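Local coordinates for hypothetical protein (Parabacteroides merdae, PDB 4OO3) that is probably an NAD(P)-dependent oxidoreductase, with a nucleotide-binding Rossmann domain joined to a putative oxidoreductase C-terminal domain, its substrate being unknown, at residues A[78-83]-A[105-110]; A[364-367]-A[372-375]; A[235-240]-A[293-298]. All blocks are in the same frame, centred on the assembly; numbering follows the deposited sequence.

Contact 1: residues A[78-83]-A[105-110]; sequences DYLEKM and IKKTLE
M83, a selenomethionine, and T108 make the tight half of this helix-to-helix contact: the terminal methyl CE of M83 stops 3.7 Å from OG1 of T108, the two side chains crossing at about a right angle. CG of M83 stands anti to its backbone N (chi1 -166°), and the chain then bends at both later torsions, which carries SE and CE across to the helix of 105-110. The methyl adds van der Waals contact beside a hydroxyl whose hydrogen bond goes to the carbonyl O of Y104, one turn earlier in the helix of T108. Both residues are buried, M83 resting on I15 and L17 of strand 14-17 and T108 on V115 of strand 114-117.

One turn earlier on helix 79-86, and one residue earlier on helix 98-110, the contact is looser and lies nearer solvent. There CD2 of L80 meets CD of K107 at 4.1 Å, a branch tip against the middle of an aliphatic chain, again at about a right angle. K107 offers its CD methylene here while both residues remain partly exposed. No hydrogen bond or salt bridge crosses between the segments, and the backbones stay well apart, with CA of M83 8.8 Å from CA of T108. Only 134 Å² is buried in all, so the two helices touch through a few side-chain ends. Helices 79-86 and 98-110 lie against the parallel sheet that contains strands 14-17 and 114-117, the layered alpha/beta build of a Rossmann fold.

Contact 2: residues A[364-367]-A[372-375]; sequences EKVS and GVAL
V366 meets V373 through its CG1 methyl, which lies 4.5 Å from CG1 of V373, a light apolar touch between two buried branched side chains. S367 comes next and supplies the polar part of the contact. Its OG is 3.1 Å from the carbonyl O of V373, and its CB also comes within 4.0 Å of that oxygen. The hydroxyl stands anti to its own carbonyl carbon and beside the backbone N (chi1 -58°). In that position OG is hydrogen-bonded to the carbonyl O of M363 one turn earlier in the helix, and V373 O lies within its reach as a second, unsettled acceptor. CA of S367 and CA of V373 are 5.5 Å apart, close enough for a serine to span the gap. Around the contact, K365 NZ forms a salt bridge with E162, V373 also packs on M363, V385, P388 and Y391, and A374 is backbone-bonded to E386. The contact therefore sits where helix 352-369 turns back into edge strand 374-379, which pairs antiparallel with strand 382-386.

Contact 3: residues A[235-240]-A[293-298]; sequences QIIDYR and KIKGVT
I294, the last residue of strand 282-294, reaches I237 with its CD1 methyl, 4.0 Å from CD1 of I237; the two buried side chains cross at about a right angle. CG1 of I294 lies anti to its backbone N (chi1 165°), which sends the long branch toward the 235-240 segment. I294 also opens a type I' beta turn, closed by the backbone pair of I294 and V297. K295, the second residue of that turn, carries the polar half. Its chain bends at three successive torsions, passes CE at 4.3 Å from CD1 of I237, and brings NZ to 2.8 Å from OE1 of Q235. The ammonium approaches the amide oxygen almost head-on, with a C=O...N angle of 168°. A water that donates to the carbonyl O of I236 at 2.7 Å also accepts a weak bond from NZ of K295. G296 follows with positive phi, completing the hairpin that leads into V297 and strand 297-306. With Q235 replaced by an alanine, K295 NZ would probably lose this amide oxygen, leaving the weak water bond as its polar link to 235-240 and its flexible end freer to swing. Across this contact the ammonium meets a neutral amide and a water, consistent with a charge-dipole link beside an apolar isoleucine pair; the side chain of D242 also touches K295.

How the contacts relate
Contact 1 belongs to the Rossmann part of the chain, while contacts 2 and 3 fall in the putative C-terminal oxidoreductase range. Contacts 2 and 3 both reach the mixed nine-stranded sheet: contact 3 at the 294-297 hairpin that joins two of its strands, contact 2 at one of its two outermost strands, 374-379. Their centres are 31 Å apart and their nearest atoms about 15 Å. Contact 1 lies across the chain's centre from contact 2, with 49 Å between centres, and 34 Å from the centre of contact 3, with nearest atoms about 15 Å apart. No two touch. No ligand marks an active site here; contact 1 alone lies in the probable nucleotide-binding domain.

Contact 1: residues A[78-83]-A[105-110]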
loop_
_atom_site.group_PDB
_atom_site.type_symbol
_atom_site.label_atom_id
_atom_site.label_comp_id
_atom_site.label_asym_id
_atom_site.label_seq_id
_atom_site.Cartn_x
_atom_site.Cartn_y
_atom_site.Cartn_z
ATOM N N ASP A 78 21.257 15.827 -13.998
ATOM C CA ASP A 78 20.941 14.976 -15.140
ATOM C C ASP A 78 20.847 13.493 -14.777
ATOM O O ASP A 78 21.127 12.634 -15.620
ATOM C CB ASP A 78 22.007 15.170 -16.227
ATOM C CG ASP A 78 23.415 14.780 -15.761
ATOM O OD1 ASP A 78 23.638 14.613 -14.540
ATOM O OD2 ASP A 78 24.304 14.657 -16.622
ATOM N N TYR A 79 20.458 13.192 -13.537
ATOM C CA TYR A 79 20.417 11.804 -13.046
ATOM C C TYR A 79 19.587 10.872 -13.945
ATOM O O TYR A 79 20.039 9.769 -14.266
ATOM C CB TYR A 79 19.926 11.735 -11.581
ATOM C CG TYR A 79 18.527 12.282 -11.354
ATOM C CD1 TYR A 79 17.410 11.454 -11.452
ATOM C CD2 TYR A 79 18.324 13.625 -11.049
ATOM C CE1 TYR A 79 16.138 11.951 -11.259
ATOM C CE2 TYR A 79 17.055 14.133 -10.856
ATOM C CZ TYR A 79 15.969 13.292 -10.959
ATOM O OH TYR A 79 14.718 13.802 -10.770
ATOM N N LEU A 80 18.400 11.322 -14.371
ATOM C CA LEU A 80 17.508 10.495 -15.195
ATOM C C LEU A 80 18.107 10.267 -16.571
ATOM O O LEU A 80 18.138 9.148 -17.070
ATOM C CB LEU A 80 16.127 11.140 -15.347
ATOM C CG LEU A 80 15.098 10.339 -16.154
ATOM C CD1 LEU A 80 14.705 9.059 -15.435
ATOM C CD2 LEU A 80 13.874 11.185 -16.440
ATOM N N GLU A 81 18.558 11.354 -17.178
ATOM C CA GLU A 81 19.246 11.324 -18.460
ATOM C C GLU A 81 20.436 10.343 -18.441
ATOM O O GLU A 81 20.616 9.577 -19.394
ATOM C CB GLU A 81 19.673 12.758 -18.806
ATOM C CG GLU A 81 20.494 12.960 -20.063
ATOM C CD GLU A 81 20.833 14.428 -20.277
ATOM O OE1 GLU A 81 19.890 15.237 -20.403
ATOM O OE2 GLU A 81 22.032 14.777 -20.314
ATOM N N LYS A 82 21.215 10.347 -17.353
ATOM C CA LYS A 82 22.373 9.437 -17.208
ATOM C C LYS A 82 21.957 7.978 -17.052
ATOM O O LYS A 82 22.558 7.089 -17.645
ATOM C CB LYS A 82 23.268 9.836 -16.019
ATOM C CG LYS A 82 24.345 10.851 -16.361
ATOM C CD LYS A 82 25.487 10.225 -17.150
ATOM C CE LYS A 82 26.387 11.281 -17.775
ATOM N NZ LYS A 82 27.156 12.046 -16.751
HETATM N N MSE A 83 20.939 7.736 -16.241
HETATM C CA MSE A 83 20.422 6.384 -16.040
HETATM C C MSE A 83 19.990 5.769 -17.344
HETATM O O MSE A 83 20.346 4.634 -17.659
HETATM C CB MSE A 83 19.233 6.427 -15.089
HETATM C CG MSE A 83 18.888 5.034 -14.582
HETATM SE SE MSE A 83 17.311 4.372 -15.554
HETATM C CE MSE A 83 16.097 4.991 -14.154
ATOM N N ILE A 105 8.631 6.267 -14.473
ATOM C CA ILE A 105 8.221 4.908 -14.811
ATOM C C ILE A 105 8.093 4.717 -16.317
ATOM O O ILE A 105 8.578 3.730 -16.857
ATOM C CB ILE A 105 6.905 4.514 -14.096
ATOM C CG1 ILE A 105 7.170 4.308 -12.596
ATOM C CG2 ILE A 105 6.317 3.241 -14.695
ATOM C CD1 ILE A 105 5.932 4.067 -11.752
ATOM N N LYS A 106 7.441 5.652 -16.995
ATOM C CA LYS A 106 7.254 5.538 -18.439
ATOM C C LYS A 106 8.594 5.441 -19.192
ATOM O O LYS A 106 8.791 4.546 -20.017
ATOM C CB LYS A 106 6.435 6.720 -18.978
ATOM C CG LYS A 106 5.850 6.453 -20.353
ATOM C CD LYS A 106 5.627 7.729 -21.140
ATOM C CE LYS A 106 6.926 8.283 -21.703
ATOM N NZ LYS A 106 6.669 9.149 -22.888
ATOM N N LYS A 107 9.514 6.350 -18.891
ATOM C CA LYS A 107 10.791 6.410 -19.609
ATOM C C LYS A 107 11.649 5.188 -19.342
ATOM O O LYS A 107 12.409 4.751 -20.209
ATOM C CB LYS A 107 11.565 7.669 -19.240
ATOM C CG LYS A 107 10.803 8.947 -19.543
ATOM C CD LYS A 107 11.741 10.108 -19.795
ATOM C CE LYS A 107 12.309 10.032 -21.200
ATOM N NZ LYS A 107 13.340 11.073 -21.412
ATOM N N THR A 108 11.520 4.635 -18.140
ATOM C CA THR A 108 12.260 3.439 -17.774
ATOM C C THR A 108 11.759 2.223 -18.554
ATOM O O THR A 108 12.553 1.425 -19.038
ATOM C CB THR A 108 12.171 3.184 -16.262
ATOM O OG1 THR A 108 12.688 4.321 -15.561
ATOM C CG2 THR A 108 12.969 1.974 -15.881
ATOM N N LEU A 109 10.444 2.084 -18.671
ATOM C CA LEU A 109 9.856 0.962 -19.406
ATOM C C LEU A 109 10.181 1.029 -20.900
ATOM O O LEU A 109 10.506 0.007 -21.503
ATOM C CB LEU A 109 8.342 0.914 -19.189
ATOM C CG LEU A 109 7.887 0.597 -17.764
ATOM C CD1 LEU A 109 6.432 1.002 -17.577
ATOM C CD2 LEU A 109 8.086 -0.874 -17.430
ATOM N N GLU A 110 10.101 2.223 -21.487
ATOM C CA GLU A 110 10.563 2.454 -22.866
ATOM C C GLU A 110 11.981 1.943 -23.098
ATOM O O GLU A 110 12.308 1.487 -24.193
ATOM C CB GLU A 110 10.566 3.939 -23.193
ATOM C CG GLU A 110 9.198 4.544 -23.416
ATOM C CD GLU A 110 9.283 6.003 -23.822
ATOM O OE1 GLU A 110 10.146 6.742 -23.281
ATOM O OE2 GLU A 110 8.482 6.409 -24.685
#

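Contact 2: residues A[364-367]-A[372-375]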
loop_
_atom_site.group_PDB
_atom_site.type_symbol
_atom_site.label_atom_id
_atom_site.label_comp_id
_atom_site.label_asym_id
_atom_site.label_seq_id
_atom_site.Cartn_x
_atom_site.Cartn_y
_atom_site.Cartn_z
ATOM N N GLU A 364 -12.377 -26.144 10.724
ATOM C CA GLU A 364 -11.482 -27.264 10.445
ATOM C C GLU A 364 -10.682 -26.994 9.163
ATOM O O GLU A 364 -9.458 -27.118 9.146
ATOM C CB GLU A 364 -12.276 -28.565 10.324
ATOM C CG GLU A 364 -12.901 -29.015 11.637
ATOM C CD GLU A 364 -13.812 -30.221 11.489
ATOM O OE1 GLU A 364 -13.927 -30.767 10.369
ATOM O OE2 GLU A 364 -14.418 -30.621 12.505
ATOM N N LYS A 365 -11.387 -26.604 8.106
ATOM C CA LYS A 365 -10.765 -26.237 6.832
ATOM C C LYS A 365 -9.785 -25.059 7.001
ATOM O O LYS A 365 -8.681 -25.086 6.461
ATOM C CB LYS A 365 -11.865 -25.959 5.779
ATOM C CG LYS A 365 -11.645 -24.806 4.796
ATOM C CD LYS A 365 -10.612 -25.115 3.716
ATOM C CE LYS A 365 -10.855 -24.293 2.454
ATOM N NZ LYS A 365 -11.116 -22.852 2.736
ATOM N N VAL A 366 -10.186 -24.051 7.777
ATOM C CA VAL A 366 -9.373 -22.845 8.002
ATOM C C VAL A 366 -8.107 -23.135 8.821
ATOM O O VAL A 366 -7.056 -22.557 8.565
ATOM C CB VAL A 366 -10.203 -21.739 8.700
ATOM C CG1 VAL A 366 -9.347 -20.522 9.024
ATOM C CG2 VAL A 366 -11.384 -21.335 7.824
ATOM N N SER A 367 -8.225 -24.020 9.805
ATOM C CA SER A 367 -7.090 -24.452 10.629
ATOM C C SER A 367 -6.042 -25.190 9.812
ATOM O O SER A 367 -4.854 -25.101 10.103
ATOM C CB SER A 367 -7.565 -25.373 11.757
ATOM O OG SER A 367 -8.533 -24.729 12.558
ATOM N N GLY A 372 -3.166 -23.450 14.187
ATOM C CA GLY A 372 -3.277 -22.686 15.428
ATOM C C GLY A 372 -4.484 -21.763 15.478
ATOM O O GLY A 372 -4.948 -21.406 16.559
ATOM N N VAL A 373 -5.002 -21.376 14.316
ATOM C CA VAL A 373 -6.096 -20.419 14.247
ATOM C C VAL A 373 -7.404 -21.085 14.679
ATOM O O VAL A 373 -7.836 -22.073 14.076
ATOM C CB VAL A 373 -6.225 -19.809 12.829
ATOM C CG1 VAL A 373 -7.432 -18.888 12.734
ATOM C CG2 VAL A 373 -4.957 -19.045 12.466
ATOM N N ALA A 374 -8.013 -20.539 15.731
ATOM C CA ALA A 374 -9.265 -21.052 16.282
ATOM C C ALA A 374 -10.252 -19.911 16.528
ATOM O O ALA A 374 -9.934 -18.740 16.293
ATOM C CB ALA A 374 -8.995 -21.801 17.576
ATOM N N LEU A 375 -11.449 -20.258 16.998
ATOM C CA LEU A 375 -12.495 -19.275 17.281
ATOM C C LEU A 375 -12.822 -19.217 18.766
ATOM O O LEU A 375 -12.817 -20.233 19.449
ATOM C CB LEU A 375 -13.770 -19.603 16.510
ATOM C CG LEU A 375 -13.809 -19.278 15.022
ATOM C CD1 LEU A 375 -15.188 -19.618 14.476
ATOM C CD2 LEU A 375 -13.481 -17.819 14.751
#

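Contact 3: residues A[235-240]-A[293-298]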
loop_
_atom_site.group_PDB
_atom_site.type_symbol
_atom_site.label_atom_id
_atom_site.label_comp_id
_atom_site.label_asym_id
_atom_site.label_seq_id
_atom_site.Cartn_x
_atom_site.Cartn_y
_atom_site.Cartn_z
ATOM N N GLN A 235 -10.776 -12.157 -9.302
ATOM C CA GLN A 235 -11.669 -11.690 -10.363
ATOM C C GLN A 235 -11.048 -10.479 -11.052
ATOM O O GLN A 235 -10.569 -9.556 -10.386
ATOM C CB GLN A 235 -13.036 -11.306 -9.799
ATOM C CG GLN A 235 -13.768 -12.448 -9.112
ATOM C CD GLN A 235 -15.065 -11.996 -8.479
ATOM O OE1 GLN A 235 -15.801 -11.200 -9.055
ATOM N NE2 GLN A 235 -15.347 -12.493 -7.282
ATOM N N ILE A 236 -11.064 -10.494 -12.385
ATOM C CA ILE A 236 -10.555 -9.393 -13.192
ATOM C C ILE A 236 -11.560 -8.256 -13.145
ATOM O O ILE A 236 -12.708 -8.442 -13.523
ATOM C CB ILE A 236 -10.335 -9.830 -14.656
ATOM C CG1 ILE A 236 -9.265 -10.929 -14.712
ATOM C CG2 ILE A 236 -9.946 -8.640 -15.527
ATOM C CD1 ILE A 236 -8.938 -11.430 -16.098
ATOM N N ILE A 237 -11.141 -7.089 -12.665
ATOM C CA ILE A 237 -12.023 -5.922 -12.603
ATOM C C ILE A 237 -11.791 -5.069 -13.849
ATOM O O ILE A 237 -10.662 -4.634 -14.103
ATOM C CB ILE A 237 -11.761 -5.059 -11.347
ATOM C CG1 ILE A 237 -11.751 -5.907 -10.058
ATOM C CG2 ILE A 237 -12.784 -3.930 -11.241
ATOM C CD1 ILE A 237 -13.062 -6.586 -9.721
ATOM N N ASP A 238 -12.848 -4.852 -14.633
ATOM C CA ASP A 238 -12.794 -3.970 -15.793
ATOM C C ASP A 238 -13.252 -2.591 -15.337
ATOM O O ASP A 238 -14.437 -2.377 -15.090
ATOM C CB ASP A 238 -13.695 -4.496 -16.917
ATOM C CG ASP A 238 -13.641 -3.633 -18.181
ATOM O OD1 ASP A 238 -12.981 -2.568 -18.181
ATOM O OD2 ASP A 238 -14.276 -4.021 -19.183
ATOM N N TYR A 239 -12.319 -1.651 -15.233
ATOM C CA TYR A 239 -12.632 -0.357 -14.631
ATOM C C TYR A 239 -13.592 0.462 -15.495
ATOM O O TYR A 239 -14.299 1.329 -14.987
ATOM C CB TYR A 239 -11.351 0.424 -14.281
ATOM C CG TYR A 239 -10.644 1.105 -15.428
ATOM C CD1 TYR A 239 -11.093 2.327 -15.909
ATOM C CD2 TYR A 239 -9.516 0.542 -16.018
ATOM C CE1 TYR A 239 -10.458 2.959 -16.958
ATOM C CE2 TYR A 239 -8.869 1.172 -17.063
ATOM C CZ TYR A 239 -9.351 2.379 -17.524
ATOM O OH TYR A 239 -8.741 3.024 -18.556
ATOM N N ARG A 240 -13.630 0.168 -16.791
ATOM C CA ARG A 240 -14.582 0.813 -17.698
ATOM C C ARG A 240 -16.038 0.409 -17.427
ATOM O O ARG A 240 -16.958 1.173 -17.722
ATOM C CB ARG A 240 -14.213 0.513 -19.153
ATOM C CG ARG A 240 -12.860 1.078 -19.555
ATOM C CD ARG A 240 -12.614 0.944 -21.046
ATOM N NE ARG A 240 -11.269 1.375 -21.429
ATOM C CZ ARG A 240 -10.159 0.651 -21.276
ATOM N NH1 ARG A 240 -10.202 -0.561 -20.729
ATOM N NH2 ARG A 240 -8.989 1.144 -21.672
ATOM N N LYS A 293 -19.159 2.065 -6.192
ATOM C CA LYS A 293 -19.686 0.739 -6.461
ATOM C C LYS A 293 -18.671 -0.038 -7.282
ATOM O O LYS A 293 -18.125 0.479 -8.260
ATOM C CB LYS A 293 -21.028 0.823 -7.182
ATOM C CG LYS A 293 -22.157 1.211 -6.247
ATOM C CD LYS A 293 -23.493 1.334 -6.952
ATOM C CE LYS A 293 -24.616 1.390 -5.927
ATOM N NZ LYS A 293 -25.866 1.967 -6.484
ATOM N N ILE A 294 -18.402 -1.265 -6.848
ATOM C CA ILE A 294 -17.543 -2.186 -7.571
ATOM C C ILE A 294 -18.364 -3.442 -7.854
ATOM O O ILE A 294 -18.719 -4.182 -6.934
ATOM C CB ILE A 294 -16.232 -2.500 -6.805
ATOM C CG1 ILE A 294 -15.549 -3.733 -7.409
ATOM C CG2 ILE A 294 -16.487 -2.727 -5.324
ATOM C CD1 ILE A 294 -14.095 -3.877 -7.034
ATOM N N LYS A 295 -18.680 -3.654 -9.134
ATOM C CA LYS A 295 -19.557 -4.737 -9.573
ATOM C C LYS A 295 -20.840 -4.784 -8.754
ATOM O O LYS A 295 -21.243 -5.844 -8.274
ATOM C CB LYS A 295 -18.835 -6.088 -9.515
ATOM C CG LYS A 295 -17.476 -6.058 -10.189
ATOM C CD LYS A 295 -17.191 -7.294 -11.019
ATOM C CE LYS A 295 -16.854 -8.494 -10.160
ATOM N NZ LYS A 295 -17.373 -9.740 -10.786
ATOM N N GLY A 296 -21.467 -3.622 -8.589
ATOM C CA GLY A 296 -22.762 -3.522 -7.912
ATOM C C GLY A 296 -22.678 -3.395 -6.401
ATOM O O GLY A 296 -23.679 -3.088 -5.761
ATOM N N VAL A 297 -21.490 -3.620 -5.832
ATOM C CA VAL A 297 -21.289 -3.599 -4.382
ATOM C C VAL A 297 -20.781 -2.231 -3.953
ATOM O O VAL A 297 -19.756 -1.776 -4.446
ATOM C CB VAL A 297 -20.263 -4.669 -3.941
ATOM C CG1 VAL A 297 -20.074 -4.644 -2.428
ATOM C CG2 VAL A 297 -20.703 -6.046 -4.404
ATOM N N THR A 298 -21.490 -1.579 -3.035
ATOM C CA THR A 298 -21.063 -0.283 -2.530
ATOM C C THR A 298 -19.953 -0.457 -1.486
ATOM O O THR A 298 -20.144 -1.120 -0.463
ATOM C CB THR A 298 -22.229 0.507 -1.908
ATOM O OG1 THR A 298 -23.250 0.724 -2.892
ATOM C CG2 THR A 298 -21.748 1.852 -1.395
HETATM O O HOH W 1 -15.302 -8.729 -12.965
#